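PDB 5UQI: phosphosugar isomerase from Escherichia coli O6:H1, which probably interconverts arabinose 5-phosphate and ribulose 5-phosphate as a sugar isomerase of the GutQ/KpsF type, and binds arabinose 5-phosphate in the crystal. Local coordinates for residues I56-L61 with S72-G77; P111-K114 with Y119-S122; M14-K19 with S145-L150. One frame throughout, in Å; residues are numbered along the deposited sequence.

From the N terminus, the chain first enters contact 3, where M14-K19 of helix 3-25 meets the loop S145-L150; 125 residues lie between, so this contact closes a loop holding most of the SIS domain. Within that loop the other two contacts follow in series without crossing. Contact 1 joins helix 52-67 to strand 72-76, one edge of the parallel sheet. Contact 2 then closes a short turn between helix 110-116 and strand 120-124. Both reach the same sheet, their centres about 16 Å apart, whereas contacts 2 and 3 lie on opposite sides of the chain's centre. Contact 3 ties the N-terminal helix to the loop before helix 156-175.

Contact 1 (I56-L61 with S72-G77); sequences IIARKL and SFFVHG
The side chain of R59 lies across the ring of F74, where helix 52-67 and strand 72-76 run almost antiparallel, their local axes 7.3 Å apart at an angle of 162°. From CB the arginine steps to CG, which lies over one face of the F74 ring as a CH-pi contact, although its exact closeness is doubtful. CD follows at 4.0 Å from F74 CD2, and NE at 3.9 Å from F74 CE2. The chain bends at chi3 (-111°), which brings one face of the guanidinium over F74 CE2, with NH1 3.5 Å from that atom. The two planes are inclined by 48°, so this is no parallel stack. Beyond the ring, NH2 reaches the edge of the H76 imidazole, at 4.4 Å from CD2, a loose approach without a hydrogen bond. F74 leaves the strand toward the helix with CG anti to the backbone N, and its CB comes within 4.0 Å of R59 CA. From the helix side the ring also meets A58, whose CB comes in obliquely 3.6 Å from F74 CE1, a small methyl that lets the ring come close to the helix backbone. The opposite face has H76 N above its rim. Along its edge, strand 72-76 pairs with strand 46-50, F73 bonding to V46 and F48 and V75 to F48. Helix 52-67 thus packs on the sheet as the connection of a beta-alpha-beta unit, in keeping with the Rossmann-like alpha/beta fold of SIS domains.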
loop_
_atom_site.group_PDB
_atom_site.type_symbol
_atom_site.label_atom_id
_atom_site.label_comp_id
_atom_site.label_asym_id
_atom_site.label_seq_id
_atom_site.Cartn_x
_atom_site.Cartn_y
_atom_site.Cartn_z
ATOM N N ILE A 56 3.159 -8.247 2.173
ATOM C CA ILE A 56 4.218 -8.488 1.171
ATOM C C ILE A 56 4.219 -7.334 0.150
ATOM O O ILE A 56 5.290 -6.821 -0.204
ATOM C CB ILE A 56 4.069 -9.856 0.489
ATOM C CG1 ILE A 56 4.149 -10.939 1.543
ATOM C CG2 ILE A 56 5.222 -9.983 -0.527
ATOM C CD1 ILE A 56 3.722 -12.320 1.024
ATOM N N ILE A 57 3.018 -6.901 -0.255
ATOM C CA ILE A 57 2.962 -5.688 -1.135
ATOM C C ILE A 57 3.518 -4.450 -0.389
ATOM O O ILE A 57 4.220 -3.643 -1.021
ATOM C CB ILE A 57 1.511 -5.454 -1.617
ATOM C CG1 ILE A 57 1.068 -6.650 -2.469
ATOM C CG2 ILE A 57 1.454 -4.147 -2.428
ATOM C CD1 ILE A 57 1.971 -7.076 -3.605
ATOM N N ALA A 58 3.228 -4.307 0.905
ATOM C CA ALA A 58 3.768 -3.203 1.726
ATOM C C ALA A 58 5.294 -3.228 1.721
ATOM O O ALA A 58 5.942 -2.183 1.596
ATOM C CB ALA A 58 3.227 -3.308 3.158
ATOM N N ARG A 59 5.895 -4.434 1.802
ATOM C CA ARG A 59 7.385 -4.579 1.719
ATOM C C ARG A 59 7.855 -4.064 0.333
ATOM O O ARG A 59 8.879 -3.360 0.274
ATOM C CB ARG A 59 7.864 -6.049 1.864
ATOM C CG ARG A 59 7.885 -6.573 3.239
ATOM C CD ARG A 59 8.410 -8.040 3.253
ATOM N NE ARG A 59 7.280 -8.936 3.597
ATOM C CZ ARG A 59 7.087 -9.637 4.726
ATOM N NH1 ARG A 59 7.962 -9.591 5.733
ATOM N NH2 ARG A 59 5.993 -10.420 4.848
ATOM N N LYS A 60 7.160 -4.462 -0.764
ATOM C CA LYS A 60 7.550 -3.995 -2.088
ATOM C C LYS A 60 7.459 -2.476 -2.158
ATOM O O LYS A 60 8.429 -1.832 -2.628
ATOM C CB LYS A 60 6.608 -4.622 -3.131
ATOM C CG LYS A 60 7.253 -4.674 -4.537
ATOM C CD LYS A 60 7.302 -3.297 -5.252
ATOM C CE LYS A 60 7.618 -3.468 -6.739
ATOM N NZ LYS A 60 7.528 -2.077 -7.361
ATOM N N LEU A 61 6.348 -1.907 -1.656
ATOM C CA LEU A 61 6.193 -0.466 -1.788
ATOM C C LEU A 61 7.217 0.304 -0.942
ATOM O O LEU A 61 7.729 1.345 -1.397
ATOM C CB LEU A 61 4.756 -0.074 -1.349
ATOM C CG LEU A 61 3.701 -0.631 -2.322
ATOM C CD1 LEU A 61 2.326 -0.132 -1.808
ATOM C CD2 LEU A 61 3.926 -0.058 -3.766
ATOM N N SER A 72 11.937 5.057 3.372
ATOM C CA SER A 72 10.747 4.264 3.757
ATOM C C SER A 72 11.235 2.903 4.188
ATOM O O SER A 72 12.232 2.436 3.698
ATOM C CB SER A 72 9.891 4.088 2.519
ATOM O OG SER A 72 8.735 3.352 2.768
ATOM N N PHE A 73 10.517 2.250 5.095
ATOM C CA PHE A 73 10.765 0.845 5.368
ATOM C C PHE A 73 9.451 0.205 5.860
ATOM O O PHE A 73 8.456 0.884 6.082
ATOM C CB PHE A 73 11.903 0.636 6.429
ATOM C CG PHE A 73 11.611 1.224 7.812
ATOM C CD1 PHE A 73 11.679 2.604 8.057
ATOM C CD2 PHE A 73 11.263 0.365 8.885
ATOM C CE1 PHE A 73 11.402 3.100 9.339
ATOM C CE2 PHE A 73 10.986 0.849 10.190
ATOM C CZ PHE A 73 11.055 2.236 10.414
ATOM N N PHE A 74 9.501 -1.122 5.981
ATOM C CA PHE A 74 8.337 -1.914 6.318
ATOM C C PHE A 74 8.447 -2.450 7.727
ATOM O O PHE A 74 9.517 -2.933 8.152
ATOM C CB PHE A 74 8.318 -3.109 5.319
ATOM C CG PHE A 74 7.302 -4.166 5.714
ATOM C CD1 PHE A 74 5.932 -3.926 5.571
ATOM C CD2 PHE A 74 7.733 -5.423 6.221
ATOM C CE1 PHE A 74 4.983 -4.933 5.903
ATOM C CE2 PHE A 74 6.726 -6.402 6.558
ATOM C CZ PHE A 74 5.398 -6.156 6.401
ATOM N N VAL A 75 7.285 -2.427 8.440
ATOM C CA VAL A 75 7.141 -3.066 9.761
ATOM C C VAL A 75 5.957 -3.974 9.663
ATOM O O VAL A 75 4.830 -3.566 9.326
ATOM C CB VAL A 75 6.919 -2.010 10.851
ATOM C CG1 VAL A 75 6.571 -2.710 12.165
ATOM C CG2 VAL A 75 8.179 -1.163 11.050
ATOM N N HIS A 76 6.181 -5.260 9.954
ATOM C CA HIS A 76 5.042 -6.200 9.942
ATOM C C HIS A 76 4.084 -5.917 11.066
ATOM O O HIS A 76 4.508 -5.600 12.165
ATOM C CB HIS A 76 5.654 -7.607 10.071
ATOM C CG HIS A 76 4.656 -8.706 9.897
ATOM N ND1 HIS A 76 3.899 -9.171 10.974
ATOM C CD2 HIS A 76 4.282 -9.435 8.818
ATOM C CE1 HIS A 76 3.098 -10.131 10.539
ATOM N NE2 HIS A 76 3.352 -10.348 9.252
ATOM N N GLY A 77 2.774 -6.026 10.780
ATOM C CA GLY A 77 1.774 -5.605 11.804
ATOM C C GLY A 77 1.857 -6.413 13.101
ATOM O O GLY A 77 1.678 -5.881 14.209
#

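Contact 2 (P111-K114 with Y119-S122); sequences PSLK and YLIS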
loop_
_atom_site.group_PDB
_atom_site.type_symbol
_atom_site.label_atom_id
_atom_site.label_comp_id
_atom_site.label_asym_id
_atom_site.label_seq_id
_atom_site.Cartn_x
_atom_site.Cartn_y
_atom_site.Cartn_z
ATOM N N PRO A 111 -4.206 1.619 18.970
ATOM C CA PRO A 111 -4.098 2.387 20.235
ATOM C C PRO A 111 -2.713 2.949 20.532
ATOM O O PRO A 111 -2.578 4.145 20.873
ATOM C CB PRO A 111 -4.548 1.375 21.280
ATOM C CG PRO A 111 -5.451 0.419 20.564
ATOM C CD PRO A 111 -4.767 0.285 19.190
ATOM N N SER A 112 -1.641 2.124 20.292
ATOM C CA SER A 112 -0.343 2.650 20.486
ATOM C C SER A 112 -0.016 3.748 19.487
ATOM O O SER A 112 0.581 4.725 19.834
ATOM C CB SER A 112 0.749 1.538 20.402
ATOM O OG SER A 112 0.580 0.589 21.477
ATOM N N LEU A 113 -0.361 3.544 18.202
ATOM C CA LEU A 113 -0.009 4.568 17.238
ATOM C C LEU A 113 -0.736 5.919 17.501
ATOM O O LEU A 113 -0.154 6.968 17.247
ATOM C CB LEU A 113 -0.361 4.087 15.816
ATOM C CG LEU A 113 0.675 3.121 15.228
ATOM C CD1 LEU A 113 0.101 2.465 13.943
ATOM C CD2 LEU A 113 2.003 3.866 15.007
ATOM N N LYS A 114 -1.956 5.832 18.059
ATOM C CA LYS A 114 -2.649 7.060 18.490
ATOM C C LYS A 114 -1.910 7.784 19.641
ATOM O O LYS A 114 -1.695 9.010 19.560
ATOM C CB LYS A 114 -4.094 6.701 18.912
ATOM C CG LYS A 114 -4.990 6.359 17.759
ATOM C CD LYS A 114 -5.172 7.580 16.886
ATOM C CE LYS A 114 -6.145 7.226 15.799
ATOM N NZ LYS A 114 -6.473 8.416 14.991
ATOM N N TYR A 119 1.138 10.756 12.055
ATOM C CA TYR A 119 0.109 10.868 11.041
ATOM C C TYR A 119 -0.087 9.506 10.378
ATOM O O TYR A 119 0.925 8.864 10.003
ATOM C CB TYR A 119 0.584 11.886 10.005
ATOM C CG TYR A 119 -0.526 12.342 9.113
ATOM C CD1 TYR A 119 -0.910 11.642 8.005
ATOM C CD2 TYR A 119 -1.264 13.493 9.426
ATOM C CE1 TYR A 119 -1.961 12.029 7.187
ATOM C CE2 TYR A 119 -2.310 13.871 8.615
ATOM C CZ TYR A 119 -2.654 13.173 7.492
ATOM O OH TYR A 119 -3.707 13.564 6.657
ATOM N N LEU A 120 -1.327 9.040 10.366
ATOM C CA LEU A 120 -1.673 7.680 9.898
ATOM C C LEU A 120 -2.446 7.766 8.614
ATOM O O LEU A 120 -3.454 8.431 8.515
ATOM C CB LEU A 120 -2.490 6.895 10.945
ATOM C CG LEU A 120 -1.902 6.870 12.361
ATOM C CD1 LEU A 120 -2.922 6.079 13.217
ATOM C CD2 LEU A 120 -0.464 6.280 12.394
ATOM N N ILE A 121 -2.021 6.974 7.605
ATOM C CA ILE A 121 -2.696 6.869 6.330
ATOM C C ILE A 121 -3.126 5.418 6.185
ATOM O O ILE A 121 -2.349 4.531 6.528
ATOM C CB ILE A 121 -1.670 7.197 5.195
ATOM C CG1 ILE A 121 -1.275 8.687 5.331
ATOM C CG2 ILE A 121 -2.259 6.915 3.811
ATOM C CD1 ILE A 121 -0.065 8.995 4.456
ATOM N N SER A 122 -4.323 5.161 5.697
ATOM C CA SER A 122 -4.742 3.800 5.419
ATOM C C SER A 122 -4.968 3.589 3.929
ATOM O O SER A 122 -5.431 4.481 3.231
ATOM C CB SER A 122 -6.008 3.360 6.182
ATOM O OG SER A 122 -7.125 4.251 5.782
#
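The backbones of helix segment P111-K114 and strand segment Y119-S122 stay well apart, L113 CA and L120 CA being the nearest pair at 8.1 Å, and side chains bridge the gap. L113 and L120 point toward each other and carry most of the contact. The fork of L120 does the touching: CD2 lies 4.1 Å from L113 CB, and CD1 is almost as near to the same atom at 4.2 Å, so both methyls abut the root of the helix leucine. CD1 of L113 in turn reaches the CD2 methyl of L120, again at 4.2 Å. In L120 the first torsion (chi1 -51°) sets CG anti to the carbonyl carbon, and this turns the fork, with both methyls, toward the helix. The two branched chains meet at a slant, and the separations are those of ordinary van der Waals packing between methyl and methylene groups.

K114 adds a lighter touch. Its CB heads away from the strand, but the chain doubles back through two successive turns (chi1 -72°, chi2 -65°) before running straight, bringing CE to 4.3 Å from L120 CD1. Its aliphatic part thus lies against the leucine while NZ continues past it to hydrogen bond with S134 O.

The contact forms where helix 110-116 returns the chain to strand 120-124 through a short turn. L113 also touches L85 and L96, and L120 touches V94, so the leucine pair belongs to an apolar layer against strand 93-97. I121 faces away from this helix and packs on helix 32-41. Strand 120-124 is therefore held between helices on its two faces, with strands 93-97 and 137-140 as its neighbours in the sheet.

Contact 3 (M14-K19 with S145-L150); sequences MHNELK and SEADNL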
loop_
_atom_site.group_PDB
_atom_site.type_symbol
_atom_site.label_atom_id
_atom_site.label_comp_id
_atom_site.label_asym_id
_atom_site.label_seq_id
_atom_site.Cartn_x
_atom_site.Cartn_y
_atom_site.Cartn_z
ATOM N N MET A 14 -5.422 -13.498 -15.523
ATOM C CA MET A 14 -4.700 -12.257 -15.818
ATOM C C MET A 14 -5.634 -11.139 -16.194
ATOM O O MET A 14 -5.483 -10.011 -15.740
ATOM C CB MET A 14 -3.619 -12.454 -16.923
ATOM C CG MET A 14 -2.582 -13.502 -16.579
ATOM S SD MET A 14 -1.312 -13.447 -17.870
ATOM C CE MET A 14 -0.558 -11.832 -17.705
ATOM N N HIS A 15 -6.635 -11.494 -17.013
ATOM C CA HIS A 15 -7.584 -10.497 -17.432
ATOM C C HIS A 15 -8.430 -9.956 -16.262
ATOM O O HIS A 15 -8.695 -8.736 -16.244
ATOM C CB HIS A 15 -8.488 -11.127 -18.513
ATOM C CG HIS A 15 -9.607 -10.237 -18.949
ATOM N ND1 HIS A 15 -9.419 -9.128 -19.746
ATOM C CD2 HIS A 15 -10.933 -10.298 -18.685
ATOM C CE1 HIS A 15 -10.585 -8.536 -19.943
ATOM N NE2 HIS A 15 -11.520 -9.234 -19.326
ATOM N N ASN A 16 -8.788 -10.827 -15.293
ATOM C CA ASN A 16 -9.529 -10.367 -14.114
ATOM C C ASN A 16 -8.680 -9.299 -13.398
ATOM O O ASN A 16 -9.209 -8.273 -12.929
ATOM C CB ASN A 16 -9.826 -11.521 -13.144
ATOM C CG ASN A 16 -10.955 -12.394 -13.641
ATOM O OD1 ASN A 16 -11.608 -12.033 -14.628
ATOM N ND2 ASN A 16 -11.207 -13.511 -12.972
ATOM N N GLU A 17 -7.382 -9.557 -13.276
ATOM C CA GLU A 17 -6.512 -8.557 -12.580
ATOM C C GLU A 17 -6.380 -7.259 -13.354
ATOM O O GLU A 17 -6.444 -6.147 -12.801
ATOM C CB GLU A 17 -5.098 -9.132 -12.232
ATOM C CG GLU A 17 -5.197 -10.295 -11.281
ATOM C CD GLU A 17 -3.910 -10.545 -10.539
ATOM O OE1 GLU A 17 -2.981 -9.708 -10.632
ATOM O OE2 GLU A 17 -3.841 -11.612 -9.909
ATOM N N LEU A 18 -6.294 -7.394 -14.676
ATOM C CA LEU A 18 -6.249 -6.246 -15.551
ATOM C C LEU A 18 -7.515 -5.392 -15.343
ATOM O O LEU A 18 -7.394 -4.177 -15.234
ATOM C CB LEU A 18 -6.147 -6.737 -17.005
ATOM C CG LEU A 18 -6.045 -5.662 -18.125
ATOM C CD1 LEU A 18 -4.633 -5.118 -18.230
ATOM C CD2 LEU A 18 -6.452 -6.238 -19.478
ATOM N N LYS A 19 -8.678 -6.033 -15.278
ATOM C CA LYS A 19 -9.939 -5.281 -15.093
ATOM C C LYS A 19 -9.950 -4.508 -13.778
ATOM O O LYS A 19 -10.411 -3.369 -13.720
ATOM C CB LYS A 19 -11.146 -6.198 -15.166
ATOM C CG LYS A 19 -11.451 -6.637 -16.595
ATOM C CD LYS A 19 -12.720 -7.505 -16.580
ATOM C CE LYS A 19 -13.994 -6.674 -16.349
ATOM N NZ LYS A 19 -15.065 -7.427 -15.623
ATOM N N SER A 145 -13.879 -7.646 -6.527
ATOM C CA SER A 145 -13.795 -9.094 -6.378
ATOM C C SER A 145 -12.321 -9.487 -6.471
ATOM O O SER A 145 -11.482 -8.695 -6.919
ATOM C CB SER A 145 -14.533 -9.774 -7.534
ATOM O OG SER A 145 -14.746 -11.152 -7.246
ATOM N N GLU A 146 -12.020 -10.714 -6.081
ATOM C CA GLU A 146 -10.706 -11.308 -6.412
ATOM C C GLU A 146 -10.790 -12.071 -7.723
ATOM O O GLU A 146 -11.872 -12.164 -8.300
ATOM C CB GLU A 146 -10.183 -12.185 -5.277
ATOM C CG GLU A 146 -9.966 -11.419 -3.966
ATOM C CD GLU A 146 -8.838 -10.379 -3.963
ATOM O OE1 GLU A 146 -8.163 -10.115 -5.020
ATOM O OE2 GLU A 146 -8.647 -9.811 -2.861
ATOM N N ALA A 147 -9.654 -12.580 -8.213
ATOM C CA ALA A 147 -9.618 -13.193 -9.548
ATOM C C ALA A 147 -10.087 -14.638 -9.530
ATOM O O ALA A 147 -10.440 -15.166 -10.585
ATOM C CB ALA A 147 -8.201 -13.080 -10.145
ATOM N N ASP A 148 -10.106 -15.277 -8.358
ATOM C CA ASP A 148 -10.435 -16.718 -8.291
ATOM C C ASP A 148 -11.965 -16.889 -8.289
ATOM O O ASP A 148 -12.684 -15.941 -7.961
ATOM C CB ASP A 148 -9.787 -17.406 -7.064
ATOM C CG ASP A 148 -10.132 -16.733 -5.718
ATOM O OD1 ASP A 148 -10.088 -15.475 -5.626
ATOM O OD2 ASP A 148 -10.452 -17.489 -4.733
ATOM N N ASN A 149 -12.468 -18.077 -8.633
ATOM C CA ASN A 149 -13.935 -18.267 -8.686
ATOM C C ASN A 149 -14.602 -18.037 -7.336
ATOM O O ASN A 149 -15.684 -17.437 -7.273
ATOM C CB ASN A 149 -14.305 -19.619 -9.291
ATOM C CG ASN A 149 -14.055 -19.669 -10.801
ATOM O OD1 ASN A 149 -13.180 -18.962 -11.347
ATOM N ND2 ASN A 149 -14.817 -20.522 -11.489
ATOM N N LEU A 150 -13.923 -18.477 -6.275
ATOM C CA LEU A 150 -14.334 -18.283 -4.884
ATOM C C LEU A 150 -14.255 -16.817 -4.410
ATOM O O LEU A 150 -14.979 -16.425 -3.478
ATOM C CB LEU A 150 -13.443 -19.144 -3.977
ATOM C CG LEU A 150 -13.272 -20.656 -4.227
ATOM C CD1 LEU A 150 -11.911 -21.175 -3.722
ATOM C CD2 LEU A 150 -14.447 -21.402 -3.596
#
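N16 and A147 form the close part of this contact, meeting where one turn of helix 3-25 comes up to an irregular loop; their CA atoms are 5.4 Å apart. The two side chains face each other root to root, with N16 CB 3.8 Å from A147 CB. Just beyond, the amide of N16 turns to the loop backbone: ND2 donates a hydrogen bond to A147 O at 3.0 Å. With CG beside the backbone N (chi1 -76°), the amide lies alongside the alanine, and the acceptor sits within 2° of the amide plane. The bond is nevertheless bent, its N-H...O angle being 144°, and ND2 is tilted slightly from the plane of the carbonyl.

A looser contact comes from E17. Its CG approaches the A147 methyl only to 4.3 Å, the methylene passing beside the alanine while the carboxylate goes on to the hydroxyl of T159, to which OE1 is hydrogen-bonded. H15 and L18 point off the contact and are exposed in the single chain. About 125 Å² is buried in all, a modest interface with one polar link at its centre.

The contact joins the N-terminal helix to the loop that leads from strand 137-140 into helix 156-175, the same loop that holds P154 of the arabinose-5-phosphate pocket. This loop also has supports of its own. A147 N is hydrogen-bonded to S155 OG, D148 OD2 to L152 N and OD1 to A153 N, and the E146 carboxylate takes S155 N and S157 OG. The link from N16 therefore meets a carbonyl whose residue is already fixed through its N-H. The N16 bond itself is between neutral groups, although the loop around it is held by carboxylates.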